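Local atomic coordinates of GCN5-related N-acetyltransferase (Kribbella flavida, PDB entry 4H89), a protein that probably transfers an acyl group, most likely acetyl, to a substrate not yet identified, as a member of the GCN5-related N-acetyltransferase family. Residues A8-D13 with V64-D69. Numbering follows the deposited sequence.
Sequences ALQVRD and VAVDAD
With CG set between its backbone N and carbonyl carbon (chi1 60°) and the chain extended from there to NE, R12 swings its guanidinium back across the neighbouring strand to V64 and V66. The two segments form the edge of the mixed GNAT sheet: strand 10-13, outermost within the chain, pairs antiparallel with strand 61-66. Q10 and V66 make one hydrogen-bonded pair, R12 and V64 the next; each pair closes two backbone bonds, among them V64 N to R12 O at 2.8 Å. V11 faces A65 in the non-hydrogen-bonded pair between them, where their CA atoms come within 4.4 Å. On that face L9, whose CG lies anti to its backbone N (chi1 -177°), brings CD1 to 4.1 Å from A65 CB. Apolar residues suit this side, and the small A65 leaves room for L9 CD1, because helix 105-119 packs on it: L9 and V11 touch A108, and A65 touches V105.

The other face mixes charge with branched aliphatics. V64 CG2 lies over one face of the R12 guanidinium, 3.4 Å from NH1, while V66 CG1 approaches R12 NH2 obliquely at 3.8 Å. A long arginine fits here because it lays a flat face against V64 CG2, passes V66 CG1, and still presents NH1 to D18 in a salt bridge. Shortened to an alanine here, the side chain would probably leave D18 without this charged mate and strip V64 CG2 of the guanidinium beside it. R12 NH1 also donates to D13 O at 3.0 Å, with that oxygen just 10° out of the guanidinium plane.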
ATOM      1  N   ALA A   8     -10.069  -7.704  33.034  1.00 20.34           N
ATOM      2  CA  ALA A   8      -9.042  -8.711  32.850  1.00 22.24           C
ATOM      3  C   ALA A   8      -8.271  -8.485  31.562  1.00 22.14           C
ATOM      4  O   ALA A   8      -7.177  -9.012  31.422  1.00 27.45           O
ATOM      5  CB  ALA A   8      -9.656 -10.110  32.863  1.00 28.42           C
ATOM      6  N   LEU A   9      -8.811  -7.689  30.644  1.00 18.37           N
ATOM      7  CA  LEU A   9      -8.176  -7.510  29.336  1.00 18.39           C
ATOM      8  C   LEU A   9      -7.131  -6.419  29.433  1.00 17.20           C
ATOM      9  O   LEU A   9      -7.420  -5.319  29.871  1.00 19.74           O
ATOM     10  CB  LEU A   9      -9.236  -7.074  28.302  1.00 21.42           C
ATOM     11  CG  LEU A   9      -8.859  -6.891  26.857  1.00 27.09           C
ATOM     12  CD1 LEU A   9      -8.446  -8.209  26.285  1.00 29.41           C
ATOM     13  CD2 LEU A   9     -10.047  -6.357  26.078  1.00 30.81           C
ATOM     14  N   GLN A  10      -5.928  -6.730  28.920  1.00 17.39           N
ATOM     15  CA  GLN A  10      -4.847  -5.763  28.764  1.00 17.37           C
ATOM     16  C   GLN A  10      -4.302  -5.780  27.359  1.00 14.84           C
ATOM     17  O   GLN A  10      -4.182  -6.817  26.747  1.00 15.86           O
ATOM     18  CB  GLN A  10      -3.723  -6.134  29.736  1.00 22.01           C
ATOM     19  CG  GLN A  10      -2.447  -5.381  29.569  1.00 24.38           C
ATOM     20  CD  GLN A  10      -1.446  -5.655  30.646  1.00 20.50           C
ATOM     21  OE1 GLN A  10      -0.709  -6.638  30.612  1.00 24.93           O
ATOM     22  NE2 GLN A  10      -1.358  -4.728  31.561  1.00 21.60           N
ATOM     23  N   VAL A  11      -3.993  -4.608  26.833  1.00 13.91           N
ATOM     24  CA  VAL A  11      -3.174  -4.457  25.637  1.00 12.79           C
ATOM     25  C   VAL A  11      -1.752  -4.040  26.097  1.00 13.05           C
ATOM     26  O   VAL A  11      -1.586  -3.048  26.810  1.00 15.13           O
ATOM     27  CB  VAL A  11      -3.764  -3.412  24.667  1.00 13.71           C
ATOM     28  CG1 VAL A  11      -2.862  -3.313  23.445  1.00 15.12           C
ATOM     29  CG2 VAL A  11      -5.175  -3.783  24.281  1.00 14.20           C
ATOM     30  N   ARG A  12      -0.774  -4.805  25.637  1.00 13.98           N
ATOM     31  CA  ARG A  12       0.604  -4.563  26.012  1.00 14.21           C
ATOM     32  C   ARG A  12       1.483  -4.866  24.806  1.00 13.84           C
ATOM     33  O   ARG A  12       1.064  -5.498  23.825  1.00 14.23           O
ATOM     34  CB  ARG A  12       1.051  -5.458  27.175  1.00 16.09           C
ATOM     35  CG  ARG A  12       0.974  -6.953  26.900  1.00 17.06           C
ATOM     36  CD  ARG A  12       1.741  -7.768  27.931  1.00 20.59           C
ATOM     37  NE  ARG A  12       1.585  -9.212  27.769  1.00 20.82           N
ATOM     38  CZ  ARG A  12       2.179  -9.990  26.829  1.00 21.06           C
ATOM     39  NH1 ARG A  12       3.001  -9.521  25.914  1.00 16.10           N
ATOM     40  NH2 ARG A  12       1.965 -11.318  26.784  1.00 24.64           N
ATOM     41  N   ASP A  13       2.739  -4.391  24.864  1.00 14.23           N
ATOM     42  CA  ASP A  13       3.677  -4.705  23.824  1.00 15.55           C
ATOM     43  C   ASP A  13       3.799  -6.240  23.687  1.00 14.58           C
ATOM     44  O   ASP A  13       3.836  -6.983  24.657  1.00 15.46           O
ATOM     45  CB  ASP A  13       5.083  -4.172  24.114  1.00 17.17           C
ATOM     46  CG  ASP A  13       5.199  -2.682  24.047  1.00 22.99           C
ATOM     47  OD1 ASP A  13       4.223  -1.949  23.869  1.00 21.40           O
ATOM     48  OD2 ASP A  13       6.362  -2.242  24.222  1.00 32.45           O
ATOM     49  N   VAL A  64      -0.191  -7.137  21.866  1.00 13.18           N
ATOM     50  CA  VAL A  64      -1.143  -8.239  22.072  1.00 12.38           C
ATOM     51  C   VAL A  64      -2.205  -7.779  23.046  1.00 12.59           C
ATOM     52  O   VAL A  64      -1.933  -6.968  23.947  1.00 13.96           O
ATOM     53  CB  VAL A  64      -0.511  -9.556  22.551  1.00 14.05           C
ATOM     54  CG1 VAL A  64       0.270 -10.207  21.446  1.00 14.80           C
ATOM     55  CG2 VAL A  64       0.329  -9.337  23.797  1.00 15.19           C
ATOM     56  N   ALA A  65      -3.400  -8.342  22.885  1.00 13.08           N
ATOM     57  CA  ALA A  65      -4.454  -8.253  23.895  1.00 14.20           C
ATOM     58  C   ALA A  65      -4.439  -9.611  24.619  1.00 13.12           C
ATOM     59  O   ALA A  65      -4.471 -10.663  23.970  1.00 15.32           O
ATOM     60  CB  ALA A  65      -5.775  -8.082  23.234  1.00 14.11           C
ATOM     61  N   VAL A  66      -4.383  -9.578  25.941  1.00 14.34           N
ATOM     62  CA  VAL A  66      -4.294 -10.730  26.767  1.00 14.78           C
ATOM     63  C   VAL A  66      -5.340 -10.721  27.845  1.00 17.32           C
ATOM     64  O   VAL A  66      -5.749  -9.686  28.333  1.00 18.93           O
ATOM     65  CB  VAL A  66      -2.913 -10.866  27.411  1.00 17.12           C
ATOM     66  CG1 VAL A  66      -1.828 -11.188  26.393  1.00 19.20           C
ATOM     67  CG2 VAL A  66      -2.553  -9.708  28.307  1.00 19.08           C
ATOM     68  N   ASP A  67      -5.785 -11.917  28.211  1.00 17.12           N
ATOM     69  CA  ASP A  67      -6.699 -12.058  29.333  1.00 19.92           C
ATOM     70  C   ASP A  67      -5.915 -12.145  30.641  1.00 19.03           C
ATOM     71  O   ASP A  67      -4.696 -12.051  30.655  1.00 20.43           O
ATOM     72  CB  ASP A  67      -7.675 -13.236  29.123  1.00 20.71           C
ATOM     73  CG  ASP A  67      -7.043 -14.579  29.283  1.00 21.73           C
ATOM     74  OD1 ASP A  67      -5.848 -14.709  29.684  1.00 23.73           O
ATOM     75  OD2 ASP A  67      -7.817 -15.547  28.984  1.00 29.80           O
ATOM     76  N   ALA A  68      -6.618 -12.397  31.750  1.00 21.96           N
ATOM     77  CA  ALA A  68      -5.963 -12.355  33.054  1.00 28.34           C
ATOM     78  C   ALA A  68      -5.040 -13.536  33.300  1.00 27.39           C
ATOM     79  O   ALA A  68      -4.242 -13.485  34.216  1.00 34.23           O
ATOM     80  CB  ALA A  68      -6.988 -12.248  34.169  1.00 30.88           C
ATOM     81  N   ASP A  69      -5.160 -14.601  32.499  1.00 23.91           N
ATOM     82  CA  ASP A  69      -4.223 -15.720  32.562  1.00 30.30           C
ATOM     83  C   ASP A  69      -3.015 -15.523  31.644  1.00 28.12           C
ATOM     84  O   ASP A  69      -2.160 -16.387  31.568  1.00 34.29           O
ATOM     85  CB  ASP A  69      -4.902 -17.020  32.145  1.00 33.13           C
ATOM     86  CG  ASP A  69      -6.097 -17.369  33.002  1.00 45.15           C
ATOM     87  OD1 ASP A  69      -6.035 -17.143  34.238  1.00 44.62           O
ATOM     88  OD2 ASP A  69      -7.086 -17.900  32.441  1.00 53.40           O
TER